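Local coordinates for protein beta-glucuronidase (Dictyoglomus thermophilum, PDB 6XXW) that probably acts as a beta-glucuronidase, a family 2 glycoside hydrolase that cleaves beta-D-glucuronide linkages and assembles as four copies of one chain, at residues Leu317-Asn322 with Leu349-Gln354; Asn48-Pro53 with Asp60-Ile65; Ile464-Tyr469 with Glu487-Glu492; Gly507-Ser512 with Ile561-Gly566. All coordinates share one frame; numbering follows the deposited sequence. Where two conformers were deposited one is given.

Interaction 1 of 4, residues Leu317-Asn322 with Leu349-Gln354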
loop_
_atom_site.group_PDB
_atom_site.type_symbol
_atom_site.label_atom_id
_atom_site.label_comp_id
_atom_site.label_asym_id
_atom_site.label_seq_id
_atom_site.Cartn_x
_atom_site.Cartn_y
_atom_site.Cartn_z
ATOM N N LEU A 317 -17.218 20.183 -9.216
ATOM C CA LEU A 317 -18.027 19.337 -10.089
ATOM C C LEU A 317 -17.175 18.672 -11.162
ATOM O O LEU A 317 -16.360 19.327 -11.818
ATOM C CB LEU A 317 -19.120 20.169 -10.769
ATOM C CG LEU A 317 -19.941 19.378 -11.788
ATOM C CD1 LEU A 317 -21.047 18.638 -11.079
ATOM C CD2 LEU A 317 -20.524 20.283 -12.857
ATOM N N ASP A 318 -17.378 17.366 -11.358
ATOM C CA ASP A 318 -16.700 16.642 -12.437
ATOM C C ASP A 318 -17.654 15.581 -12.960
ATOM O O ASP A 318 -17.994 14.646 -12.239
ATOM C CB ASP A 318 -15.396 16.012 -11.963
ATOM C CG ASP A 318 -14.754 15.134 -13.030
ATOM O OD1 ASP A 318 -14.897 15.440 -14.231
ATOM O OD2 ASP A 318 -14.102 14.136 -12.670
ATOM N N GLN A 319 -18.101 15.732 -14.205
ATOM C CA GLN A 319 -19.111 14.804 -14.698
ATOM C C GLN A 319 -18.530 13.421 -14.941
ATOM O O GLN A 319 -19.266 12.435 -14.875
ATOM C CB GLN A 319 -19.768 15.353 -15.965
ATOM C CG GLN A 319 -20.737 16.529 -15.681
ATOM C CD GLN A 319 -22.077 16.118 -15.040
ATOM O OE1 GLN A 319 -22.125 15.560 -13.943
ATOM N NE2 GLN A 319 -23.179 16.435 -15.725
ATOM N N VAL A 320 -17.224 13.318 -15.203
ATOM C CA VAL A 320 -16.604 11.994 -15.277
ATOM C C VAL A 320 -16.798 11.245 -13.961
ATOM O O VAL A 320 -17.255 10.098 -13.939
ATOM C CB VAL A 320 -15.118 12.122 -15.641
ATOM C CG1 VAL A 320 -14.411 10.791 -15.461
ATOM C CG2 VAL A 320 -14.966 12.625 -17.081
ATOM N N ILE A 321 -16.471 11.897 -12.840
ATOM C CA ILE A 321 -16.604 11.260 -11.530
ATOM C C ILE A 321 -18.071 10.959 -11.226
ATOM O O ILE A 321 -18.410 9.905 -10.663
ATOM C CB ILE A 321 -15.960 12.158 -10.450
ATOM C CG1 ILE A 321 -14.434 11.997 -10.469
ATOM C CG2 ILE A 321 -16.507 11.846 -9.070
ATOM C CD1 ILE A 321 -13.953 10.619 -10.021
ATOM N N ASN A 322 -18.969 11.851 -11.638
ATOM C CA ASN A 322 -20.382 11.662 -11.330
ATOM C C ASN A 322 -20.927 10.428 -12.037
ATOM O O ASN A 322 -21.594 9.590 -11.423
ATOM C CB ASN A 322 -21.173 12.906 -11.730
ATOM C CG ASN A 322 -20.940 14.070 -10.796
ATOM O OD1 ASN A 322 -20.391 13.908 -9.709
ATOM N ND2 ASN A 322 -21.375 15.254 -11.212
ATOM N N LEU A 349 -28.368 15.456 -9.287
ATOM C CA LEU A 349 -29.785 15.097 -9.182
ATOM C C LEU A 349 -30.385 14.729 -10.541
ATOM O O LEU A 349 -31.228 13.822 -10.621
ATOM C CB LEU A 349 -30.581 16.238 -8.533
ATOM C CG LEU A 349 -30.194 16.518 -7.080
ATOM C CD1 LEU A 349 -31.151 17.515 -6.479
ATOM C CD2 LEU A 349 -30.206 15.238 -6.260
ATOM N N PHE A 350 -29.976 15.414 -11.620
ATOM C CA PHE A 350 -30.434 15.009 -12.950
ATOM C C PHE A 350 -29.967 13.598 -13.274
ATOM O O PHE A 350 -30.709 12.812 -13.878
ATOM C CB PHE A 350 -29.943 15.984 -14.020
ATOM C CG PHE A 350 -30.729 17.259 -14.085
ATOM C CD1 PHE A 350 -32.007 17.278 -14.632
ATOM C CD2 PHE A 350 -30.196 18.441 -13.589
ATOM C CE1 PHE A 350 -32.740 18.463 -14.686
ATOM C CE2 PHE A 350 -30.925 19.621 -13.633
ATOM C CZ PHE A 350 -32.197 19.628 -14.183
ATOM N N LEU A 351 -28.737 13.254 -12.870
ATOM C CA LEU A 351 -28.253 11.892 -13.058
ATOM C C LEU A 351 -29.028 10.904 -12.192
ATOM O O LEU A 351 -29.374 9.810 -12.653
ATOM C CB LEU A 351 -26.754 11.822 -12.759
ATOM C CG LEU A 351 -25.832 12.521 -13.765
ATOM C CD1 LEU A 351 -24.375 12.481 -13.277
ATOM C CD2 LEU A 351 -25.974 11.835 -15.119
ATOM N N ALA A 352 -29.317 11.261 -10.935
ATOM C CA ALA A 352 -30.102 10.345 -10.116
ATOM C C ALA A 352 -31.476 10.107 -10.738
ATOM O O ALA A 352 -31.996 8.980 -10.690
ATOM C CB ALA A 352 -30.213 10.865 -8.689
ATOM N N ASP A 353 -32.054 11.145 -11.369
ATOM C CA ASP A 353 -33.302 10.985 -12.123
ATOM C C ASP A 353 -33.140 9.961 -13.247
ATOM O O ASP A 353 -34.019 9.116 -13.467
ATOM C CB ASP A 353 -33.760 12.324 -12.734
ATOM C CG ASP A 353 -34.097 13.416 -11.694
ATOM O OD1 ASP A 353 -34.310 13.133 -10.478
ATOM O OD2 ASP A 353 -34.173 14.600 -12.132
ATOM N N GLN A 354 -32.038 10.053 -14.000
ATOM C CA GLN A 354 -31.805 9.150 -15.131
ATOM C C GLN A 354 -31.543 7.720 -14.680
ATOM O O GLN A 354 -31.979 6.763 -15.334
ATOM C CB GLN A 354 -30.628 9.651 -15.965
ATOM C CG GLN A 354 -30.887 11.005 -16.640
ATOM C CD GLN A 354 -31.737 10.860 -17.870
ATOM O OE1 GLN A 354 -31.705 9.815 -18.528
ATOM N NE2 GLN A 354 -32.511 11.904 -18.198
#

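Interaction 2 of 4, residues Asn48-Pro53 with Asp60-Ile65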
loop_
_atom_site.group_PDB
_atom_site.type_symbol
_atom_site.label_atom_id
_atom_site.label_comp_id
_atom_site.label_asym_id
_atom_site.label_seq_id
_atom_site.Cartn_x
_atom_site.Cartn_y
_atom_site.Cartn_z
ATOM N N ASN A 48 -0.470 39.840 -7.756
ATOM C CA ASN A 48 -0.053 38.854 -8.748
ATOM C C ASN A 48 -1.062 37.713 -8.824
ATOM O O ASN A 48 -1.494 37.191 -7.791
ATOM C CB ASN A 48 1.333 38.305 -8.407
ATOM C CG ASN A 48 2.454 39.127 -9.016
ATOM O OD1 ASN A 48 2.232 39.924 -9.931
ATOM N ND2 ASN A 48 3.668 38.939 -8.510
ATOM N N TYR A 49 -1.420 37.321 -10.046
ATOM C CA TYR A 49 -2.367 36.242 -10.289
ATOM C C TYR A 49 -1.631 34.935 -10.575
ATOM O O TYR A 49 -0.501 34.934 -11.065
ATOM C CB TYR A 49 -3.282 36.562 -11.473
ATOM C CG TYR A 49 -4.318 37.644 -11.232
ATOM C CD1 TYR A 49 -5.564 37.336 -10.706
ATOM C CD2 TYR A 49 -4.057 38.972 -11.562
ATOM C CE1 TYR A 49 -6.523 38.323 -10.499
ATOM C CE2 TYR A 49 -5.005 39.961 -11.354
ATOM C CZ TYR A 49 -6.235 39.630 -10.822
ATOM O OH TYR A 49 -7.188 40.607 -10.608
ATOM N N ILE A 50 -2.288 33.815 -10.271
ATOM C CA ILE A 50 -1.866 32.513 -10.794
ATOM C C ILE A 50 -3.020 31.974 -11.633
ATOM O O ILE A 50 -4.088 32.596 -11.700
ATOM C CB ILE A 50 -1.482 31.526 -9.668
ATOM C CG1 ILE A 50 -2.643 31.347 -8.688
ATOM C CG2 ILE A 50 -0.231 31.983 -8.918
ATOM C CD1 ILE A 50 -2.397 30.237 -7.660
ATOM N N LEU A 51 -2.836 30.819 -12.262
ATOM C CA LEU A 51 -3.927 30.185 -12.992
ATOM C C LEU A 51 -4.682 29.213 -12.091
ATOM O O LEU A 51 -4.084 28.520 -11.268
ATOM C CB LEU A 51 -3.402 29.446 -14.223
ATOM C CG LEU A 51 -2.691 30.355 -15.234
ATOM C CD1 LEU A 51 -2.215 29.551 -16.440
ATOM C CD2 LEU A 51 -3.606 31.503 -15.666
ATOM N N MET A 52 -6.003 29.151 -12.276
ATOM C CA MET A 52 -6.836 28.292 -11.447
ATOM C C MET A 52 -8.002 27.736 -12.254
ATOM O O MET A 52 -8.780 28.508 -12.827
ATOM C CB MET A 52 -7.353 29.071 -10.235
ATOM C CG MET A 52 -8.059 28.229 -9.179
ATOM S SD MET A 52 -6.971 27.083 -8.314
ATOM C CE MET A 52 -5.794 28.189 -7.515
ATOM N N PRO A 53 -8.180 26.416 -12.303
ATOM C CA PRO A 53 -9.343 25.860 -13.005
ATOM C C PRO A 53 -10.646 26.160 -12.272
ATOM O O PRO A 53 -10.692 26.257 -11.044
ATOM C CB PRO A 53 -9.053 24.351 -13.033
ATOM C CG PRO A 53 -8.272 24.121 -11.749
ATOM C CD PRO A 53 -7.397 25.374 -11.607
ATOM N N ASP A 60 -6.013 22.070 -3.397
ATOM C CA ASP A 60 -5.074 21.019 -3.796
ATOM C C ASP A 60 -4.487 21.233 -5.190
ATOM O O ASP A 60 -3.816 20.336 -5.712
ATOM C CB ASP A 60 -5.748 19.647 -3.728
ATOM C CG ASP A 60 -6.094 19.234 -2.294
ATOM O OD1 ASP A 60 -5.474 19.763 -1.348
ATOM O OD2 ASP A 60 -6.995 18.385 -2.114
ATOM N N ILE A 61 -4.710 22.404 -5.791
ATOM C CA ILE A 61 -4.293 22.651 -7.169
ATOM C C ILE A 61 -2.805 22.976 -7.238
ATOM O O ILE A 61 -2.120 22.598 -8.201
ATOM C CB ILE A 61 -5.149 23.782 -7.774
ATOM C CG1 ILE A 61 -6.637 23.398 -7.748
ATOM C CG2 ILE A 61 -4.672 24.135 -9.222
ATOM C CD1 ILE A 61 -6.950 22.217 -8.687
ATOM N N THR A 62 -2.291 23.691 -6.235
ATOM C CA THR A 62 -0.920 24.180 -6.211
ATOM C C THR A 62 -0.101 23.391 -5.189
ATOM O O THR A 62 -0.609 22.536 -4.466
ATOM C CB THR A 62 -0.857 25.680 -5.884
ATOM O OG1 THR A 62 -0.958 25.862 -4.466
ATOM C CG2 THR A 62 -1.976 26.477 -6.600
ATOM N N GLN A 63 1.192 23.700 -5.133
ATOM C CA GLN A 63 2.094 23.141 -4.137
ATOM C C GLN A 63 2.402 24.154 -3.038
ATOM O O GLN A 63 3.389 24.000 -2.304
ATOM C CB GLN A 63 3.387 22.657 -4.800
ATOM C CG GLN A 63 3.184 21.819 -6.052
ATOM C CD GLN A 63 2.186 20.700 -5.832
ATOM O OE1 GLN A 63 2.343 19.866 -4.926
ATOM N NE2 GLN A 63 1.145 20.684 -6.647
ATOM N N ASP A 64 1.585 25.200 -2.936
ATOM C CA ASP A 64 1.743 26.239 -1.924
ATOM C C ASP A 64 0.932 25.807 -0.710
ATOM O O ASP A 64 -0.301 25.846 -0.741
ATOM C CB ASP A 64 1.267 27.582 -2.485
ATOM C CG ASP A 64 1.563 28.771 -1.556
ATOM O OD1 ASP A 64 1.943 28.548 -0.392
ATOM O OD2 ASP A 64 1.407 29.933 -2.007
ATOM N N ILE A 65 1.617 25.374 0.358
ATOM C CA ILE A 65 0.899 24.937 1.553
ATOM C C ILE A 65 0.108 26.086 2.177
ATOM O O ILE A 65 -0.938 25.871 2.805
ATOM C CB ILE A 65 1.879 24.313 2.557
ATOM C CG1 ILE A 65 1.120 23.501 3.598
ATOM C CG2 ILE A 65 2.748 25.382 3.220
ATOM C CD1 ILE A 65 2.030 22.607 4.389
#

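Interaction 3 of 4, residues Ile464-Tyr469 with Glu487-Glu492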
loop_
_atom_site.group_PDB
_atom_site.type_symbol
_atom_site.label_atom_id
_atom_site.label_comp_id
_atom_site.label_asym_id
_atom_site.label_seq_id
_atom_site.Cartn_x
_atom_site.Cartn_y
_atom_site.Cartn_z
ATOM N N ILE A 464 -37.001 8.217 11.152
ATOM C CA ILE A 464 -35.839 8.328 12.028
ATOM C C ILE A 464 -34.603 7.854 11.281
ATOM O O ILE A 464 -34.593 6.759 10.713
ATOM C CB ILE A 464 -36.033 7.508 13.317
ATOM C CG1 ILE A 464 -37.299 7.955 14.057
ATOM C CG2 ILE A 464 -34.777 7.590 14.205
ATOM C CD1 ILE A 464 -37.092 9.018 15.088
ATOM N N CYS A 465 -33.549 8.665 11.311
ATOM C CA CYS A 465 -32.247 8.289 10.763
ATOM C C CYS A 465 -31.235 8.320 11.905
ATOM O O CYS A 465 -31.008 9.371 12.511
ATOM C CB CYS A 465 -31.829 9.243 9.637
ATOM S SG CYS A 465 -32.732 9.057 8.077
ATOM N N VAL A 466 -30.627 7.177 12.208
ATOM C CA VAL A 466 -29.687 7.074 13.319
ATOM C C VAL A 466 -28.335 6.596 12.802
ATOM O O VAL A 466 -28.258 5.638 12.015
ATOM C CB VAL A 466 -30.210 6.155 14.442
ATOM C CG1 VAL A 466 -30.407 4.735 13.963
ATOM C CG2 VAL A 466 -29.269 6.199 15.631
ATOM N N ASN A 467 -27.279 7.281 13.241
ATOM C CA ASN A 467 -25.895 6.925 12.962
ATOM C C ASN A 467 -25.359 6.139 14.149
ATOM O O ASN A 467 -25.421 6.623 15.281
ATOM C CB ASN A 467 -25.034 8.180 12.770
ATOM C CG ASN A 467 -25.467 9.028 11.568
ATOM O OD1 ASN A 467 -26.320 8.626 10.775
ATOM N ND2 ASN A 467 -24.855 10.207 11.431
ATOM N N ARG A 468 -24.808 4.944 13.902
ATOM C CA ARG A 468 -24.278 4.141 15.002
ATOM C C ARG A 468 -22.946 3.511 14.605
ATOM O O ARG A 468 -22.794 3.004 13.486
ATOM C CB ARG A 468 -25.278 3.051 15.430
ATOM C CG ARG A 468 -26.493 3.595 16.226
ATOM C CD ARG A 468 -26.016 4.279 17.509
ATOM N NE ARG A 468 -27.100 4.853 18.323
ATOM C CZ ARG A 468 -27.275 6.156 18.519
ATOM N NH1 ARG A 468 -26.466 7.030 17.934
ATOM N NH2 ARG A 468 -28.259 6.592 19.304
ATOM N N TYR A 469 -21.996 3.532 15.541
ATOM C CA TYR A 469 -20.602 3.151 15.315
ATOM C C TYR A 469 -20.104 2.233 16.427
ATOM O O TYR A 469 -18.946 2.306 16.843
ATOM C CB TYR A 469 -19.726 4.399 15.198
ATOM C CG TYR A 469 -19.925 5.121 13.867
ATOM C CD1 TYR A 469 -19.291 4.668 12.710
ATOM C CD2 TYR A 469 -20.765 6.224 13.770
ATOM C CE1 TYR A 469 -19.470 5.309 11.479
ATOM C CE2 TYR A 469 -20.960 6.877 12.554
ATOM C CZ TYR A 469 -20.318 6.402 11.409
ATOM O OH TYR A 469 -20.498 7.042 10.203
ATOM N N GLU A 487 -29.223 -3.933 18.585
ATOM C CA GLU A 487 -30.622 -4.345 18.655
ATOM C C GLU A 487 -31.353 -3.627 19.782
ATOM O O GLU A 487 -32.476 -3.146 19.588
ATOM C CB GLU A 487 -30.742 -5.859 18.837
ATOM C CG GLU A 487 -32.175 -6.282 19.154
ATOM C CD GLU A 487 -32.481 -7.721 18.780
ATOM O OE1 GLU A 487 -33.662 -8.112 18.876
ATOM O OE2 GLU A 487 -31.550 -8.465 18.400
ATOM N N ARG A 488 -30.737 -3.542 20.962
ATOM C CA ARG A 488 -31.350 -2.810 22.067
ATOM C C ARG A 488 -31.605 -1.353 21.699
ATOM O O ARG A 488 -32.662 -0.796 22.021
ATOM C CB ARG A 488 -30.461 -2.884 23.310
ATOM C CG ARG A 488 -30.483 -4.234 24.014
ATOM C CD ARG A 488 -29.220 -4.456 24.853
ATOM N NE ARG A 488 -29.206 -3.634 26.054
ATOM C CZ ARG A 488 -29.800 -3.977 27.193
ATOM N NH1 ARG A 488 -30.455 -5.129 27.276
ATOM N NH2 ARG A 488 -29.743 -3.172 28.244
ATOM N N ASP A 489 -30.634 -0.712 21.049
ATOM C CA ASP A 489 -30.779 0.699 20.706
ATOM C C ASP A 489 -31.921 0.909 19.724
ATOM O O ASP A 489 -32.818 1.726 19.966
ATOM C CB ASP A 489 -29.469 1.233 20.126
ATOM C CG ASP A 489 -29.477 2.744 19.973
ATOM O OD1 ASP A 489 -30.014 3.426 20.864
ATOM O OD2 ASP A 489 -28.935 3.248 18.980
ATOM N N LEU A 490 -31.920 0.156 18.618
ATOM C CA LEU A 490 -32.924 0.373 17.584
ATOM C C LEU A 490 -34.328 0.046 18.074
ATOM O O LEU A 490 -35.287 0.704 17.657
ATOM C CB LEU A 490 -32.590 -0.436 16.332
ATOM C CG LEU A 490 -31.314 0.026 15.624
ATOM C CD1 LEU A 490 -31.006 -0.850 14.429
ATOM C CD2 LEU A 490 -31.436 1.493 15.209
ATOM N N ARG A 491 -34.476 -0.961 18.946
ATOM C CA ARG A 491 -35.789 -1.226 19.534
ATOM C C ARG A 491 -36.250 -0.065 20.403
ATOM O O ARG A 491 -37.453 0.218 20.481
ATOM C CB ARG A 491 -35.766 -2.515 20.353
ATOM C CG ARG A 491 -35.603 -3.780 19.498
ATOM C CD ARG A 491 -35.888 -5.042 20.319
ATOM N NE ARG A 491 -35.773 -6.247 19.499
ATOM C CZ ARG A 491 -36.734 -6.700 18.697
ATOM N NH1 ARG A 491 -37.891 -6.060 18.613
ATOM N NH2 ARG A 491 -36.543 -7.800 17.986
ATOM N N GLU A 492 -35.318 0.624 21.062
ATOM C CA GLU A 492 -35.724 1.778 21.855
ATOM C C GLU A 492 -36.136 2.949 20.967
ATOM O O GLU A 492 -37.064 3.689 21.310
ATOM C CB GLU A 492 -34.614 2.199 22.817
ATOM C CG GLU A 492 -35.132 3.149 23.906
ATOM C CD GLU A 492 -34.024 3.845 24.668
ATOM O OE1 GLU A 492 -32.861 3.752 24.228
ATOM O OE2 GLU A 492 -34.313 4.483 25.707
#

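Interaction 4 of 4, residues Gly507-Ser512 with Ile561-Gly566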
loop_
_atom_site.group_PDB
_atom_site.type_symbol
_atom_site.label_atom_id
_atom_site.label_comp_id
_atom_site.label_asym_id
_atom_site.label_seq_id
_atom_site.Cartn_x
_atom_site.Cartn_y
_atom_site.Cartn_z
ATOM N N GLY A 507 -19.994 2.158 9.885
ATOM C CA GLY A 507 -18.815 1.797 9.125
ATOM C C GLY A 507 -17.565 1.952 9.958
ATOM O O GLY A 507 -17.608 2.320 11.135
ATOM N N ALA A 508 -16.437 1.659 9.304
ATOM C CA ALA A 508 -15.127 1.606 9.936
ATOM C C ALA A 508 -14.088 2.102 8.940
ATOM O O ALA A 508 -14.220 1.848 7.741
ATOM C CB ALA A 508 -14.803 0.171 10.380
ATOM N N ASP A 509 -13.072 2.825 9.419
ATOM C CA ASP A 509 -11.969 3.202 8.538
ATOM C C ASP A 509 -11.219 1.950 8.102
ATOM O O ASP A 509 -10.992 1.045 8.907
ATOM C CB ASP A 509 -10.991 4.149 9.238
ATOM C CG ASP A 509 -11.592 5.502 9.540
ATOM O OD1 ASP A 509 -12.362 5.600 10.527
ATOM O OD2 ASP A 509 -11.273 6.467 8.808
ATOM N N ALA A 510 -10.861 1.880 6.814
ATOM C CA ALA A 510 -10.060 0.770 6.300
ATOM C C ALA A 510 -9.033 1.316 5.317
ATOM O O ALA A 510 -9.400 1.948 4.323
ATOM C CB ALA A 510 -10.927 -0.304 5.627
ATOM N N ILE A 511 -7.755 1.103 5.603
ATOM C CA ILE A 511 -6.717 1.438 4.638
ATOM C C ILE A 511 -6.682 0.330 3.594
ATOM O O ILE A 511 -6.585 -0.849 3.941
ATOM C CB ILE A 511 -5.346 1.587 5.316
ATOM C CG1 ILE A 511 -5.403 2.552 6.506
ATOM C CG2 ILE A 511 -4.307 2.038 4.283
ATOM C CD1 ILE A 511 -5.994 3.883 6.181
ATOM N N SER A 512 -6.772 0.704 2.320
ATOM C CA SER A 512 -6.694 -0.287 1.253
ATOM C C SER A 512 -5.381 -1.067 1.349
ATOM O O SER A 512 -4.304 -0.479 1.426
ATOM C CB SER A 512 -6.812 0.415 -0.107
ATOM O OG SER A 512 -6.888 -0.536 -1.147
ATOM N N ILE A 561 -4.880 13.662 14.513
ATOM C CA ILE A 561 -4.304 12.340 14.744
ATOM C C ILE A 561 -5.325 11.225 14.590
ATOM O O ILE A 561 -4.951 10.047 14.634
ATOM C CB ILE A 561 -3.637 12.246 16.131
ATOM C CG1 ILE A 561 -4.645 12.557 17.253
ATOM C CG2 ILE A 561 -2.415 13.186 16.214
ATOM C CD1 ILE A 561 -4.121 12.147 18.633
ATOM N N THR A 562 -6.605 11.559 14.395
ATOM C CA THR A 562 -7.641 10.560 14.156
ATOM C C THR A 562 -7.994 10.386 12.676
ATOM O O THR A 562 -8.904 9.613 12.352
ATOM C CB THR A 562 -8.905 10.920 14.938
ATOM O OG1 THR A 562 -9.382 12.201 14.504
ATOM C CG2 THR A 562 -8.614 10.984 16.442
ATOM N N ARG A 563 -7.300 11.061 11.764
ATOM C CA ARG A 563 -7.664 11.020 10.348
ATOM C C ARG A 563 -6.436 10.680 9.507
ATOM O O ARG A 563 -5.503 11.486 9.409
ATOM C CB ARG A 563 -8.298 12.350 9.929
ATOM C CG ARG A 563 -9.729 12.519 10.501
ATOM C CD ARG A 563 -10.687 11.566 9.764
ATOM N NE ARG A 563 -12.063 11.578 10.278
ATOM C CZ ARG A 563 -12.548 10.680 11.138
ATOM N NH1 ARG A 563 -11.769 9.707 11.608
ATOM N NH2 ARG A 563 -13.809 10.759 11.540
ATOM N N VAL A 564 -6.456 9.504 8.884
ATOM C CA VAL A 564 -5.267 8.961 8.186
ATOM C C VAL A 564 -5.325 9.497 6.759
ATOM O O VAL A 564 -5.706 8.806 5.811
ATOM C CB VAL A 564 -5.232 7.433 8.241
ATOM C CG1 VAL A 564 -3.898 6.892 7.757
ATOM C CG2 VAL A 564 -5.535 6.959 9.667
ATOM N N VAL A 565 -4.906 10.758 6.602
ATOM C CA VAL A 565 -5.102 11.551 5.383
ATOM C C VAL A 565 -6.569 11.485 4.973
ATOM O O VAL A 565 -6.917 10.901 3.941
ATOM C CB VAL A 565 -4.173 11.105 4.232
ATOM C CG1 VAL A 565 -4.160 12.165 3.147
ATOM C CG2 VAL A 565 -2.757 10.884 4.742
ATOM N N GLY A 566 -7.437 12.095 5.781
ATOM C CA GLY A 566 -8.864 12.090 5.514
ATOM C C GLY A 566 -9.585 10.943 6.193
ATOM O O GLY A 566 -9.045 10.213 7.035
HETATM O O HOH W 1 -12.230 7.075 12.811
HETATM O O HOH W 2 -9.034 8.035 8.808
#

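Interaction 1 of 4, residues Leu317-Asn322 with Leu349-Gln354
L351 pushes a single methyl, CD1, against the first turn of helix 319-332, and the apolar part of the contact is confined to that one branch. CD1 lies 3.6 Å from N322 CB and 3.9 Å from Q319 OE1, so it rests on the aliphatic root of one polar residue and beside the amide oxygen of the other. The Q319 and L351 chains cross obliquely. In Q319 the bend at the second torsion (chi2 -74°) brings the amide oxygen to N322 ND2. From the second subunit, L51 packs against L351 and V38 against Q319.

Polar bonding runs within the helix turn, not between the segments. N322 ND2 donates to Q319 OE1 at 2.8 Å with an N-H...O angle of 163°, the acceptor lying in the plane of the N322 amide. The bond holds the Q319 oxygen beside N322, so L351 CD1 meets that oxygen and the N322 CB together. D318, as N-cap, accepts weakly from V320 N through OD1 and from I321 N through OD2; OD2 also forms a salt bridge with R313 of the second subunit.

Both helices belong to the TIM barrel, on the outer layer around its parallel strands: strand 336-338 lies between them in sequence, and L349 packs on V359 and E361 of the following strand, 358-362.

Interaction 2 of 4, residues Asn48-Pro53 with Asp60-Ile65
I50, M52 and P53 meet I61 and T62 inside the sugar-binding domain of this glycosyl hydrolase family 2 enzyme, a beta-sandwich, where the edge of an antiparallel sheet is met by the loop that leads into helix 65-68. At I50, CG1 sits between the backbone N and the carbonyl carbon (chi1 57°), which sends CD1 out to the methyl of T62; the two side chains cross at about a right angle, with I50 CD1 3.9 Å from T62 CG2. The L51 side chain ends away from this loop and packs on L351 of the second subunit. M52 starts anti to its own N and then bends at both later torsions, bringing its sulfur alongside I61: SD is 3.7 Å from I61 CG1, and CB and CG2 of that residue are almost as near. P53 follows with CG and CD of its ring, CD lying 3.8 Å from I61 CG2 and CG meeting I61 CD1, so that both branches of the isoleucine are engaged. From the second subunit, I323 packs on P53 and I61, and N327 bonds I61 O. The loop holds its own shape through an ST turn, in which T62 OG1 accepts from D64 N at 3.0 Å with an angle of 162°.

Interaction 3 of 4, residues Ile464-Tyr469 with Glu487-Glu492
D489 OD2 takes the N-H of R468 NE in a salt bridge with an N-H...O angle of 162°; the modelled separation, 2.5 Å, is shorter than usual and its exact value doubtful. The oxygen lies at the edge of the guanidinium, near its plane, whereas the nitrogen approaches on the syn side, tilted out of the carboxylate plane. One bond joins the pair: NE is the donor, and D489 OD1 stays 3.9 Å from R468 NH2. A weak bond from W493 NE1 adds a second donor to D489 OD2. The aspartate reaches the arginine because its CG stands anti to the backbone N (chi1 -170°). The two side chains meet at about a right angle, yet the guanidinium and carboxylate planes are only 23° apart.

V466, on strand 463-467, and R468, just beyond its end, meet helix 482-497; strand and helix open a beta-alpha-beta unit of the TIM barrel that strand 501-505 completes. Beyond the salt bridge R468 is held by backbone carbonyls: NH1 donates to N467 O at 2.9 Å and also to N449 O, while NH2 donates to T450 O. With so many partners, the rotation of the guanidinium is probably well fixed.

V466 lies against one face of the guanidinium. It was modelled in two conformers, and the other may place its methyls differently, so both of its contacts are tentative: CG2 3.5 Å above the R468 guanidinium plane, over its centre, and CG1 3.6 Å from L490 CD2.

Interaction 4 of 4, residues Gly507-Ser512 with Ile561-Gly566
I511 and V564 meet methyl to methyl, I511 CD1 lying 4.0 Å from V564 CG1, with the two side chains crossing at about a right angle. V564 presents that branch because CG1 stands anti to its backbone N (chi1 -169°). Its backbone is the centre of an inverse gamma turn, closed by a weak bond from V565 N to R563 O. V564 also packs against V564 of the third subunit, and I511 against F514 of that subunit.

D509 approaches R563 obliquely. Their charges are near but do not form a direct bond: D509 OD1 is 4.3 Å from R563 NH1 and well out of the guanidinium plane, so no N-H points at it. A water fills in, donating to D509 OD1 at 2.7 Å and accepting from R563 NH1 at 2.9 Å. The same NH1 turns back to its own backbone, donating to T562 O from above the carbonyl plane. Each group has a stronger charged partner, K569 for D509 OD1 and D175 for R563 NE. A second water does more to couple the loops: it donates to D509 OD2 at 2.7 Å and to G566 O at 2.8 Å, and accepts from V564 N at 3.0 Å, so three groups from both segments hold it.

Both segments are loops that follow strands of the TIM barrel, 501-505 and 544-550. The first leads on to helix 524-538, where A508 packs on M530 and A510 on Q527; the second precedes helix 580-591.

In the fold
Interaction 2 comes first along the chain, in the sugar-binding domain; interactions 1, 3 and 4 follow in that order within the TIM barrel. Interactions 3 and 4 are neighbours, their centres about 23 Å apart, and they touch where Y469 packs on G507, strands 463-467 and 501-505 being adjacent in the barrel sheet. Interactions 1 and 3 lie about 31 Å apart between centres, interaction 1 between two barrel helices, interaction 3 between a barrel strand and its following helix. Interactions 1 and 2 both border the second subunit, L51 of one chain meeting L351 of another, while 2, 3 and 4 reach the third. Internal packing and tetramer assembly thus share residues.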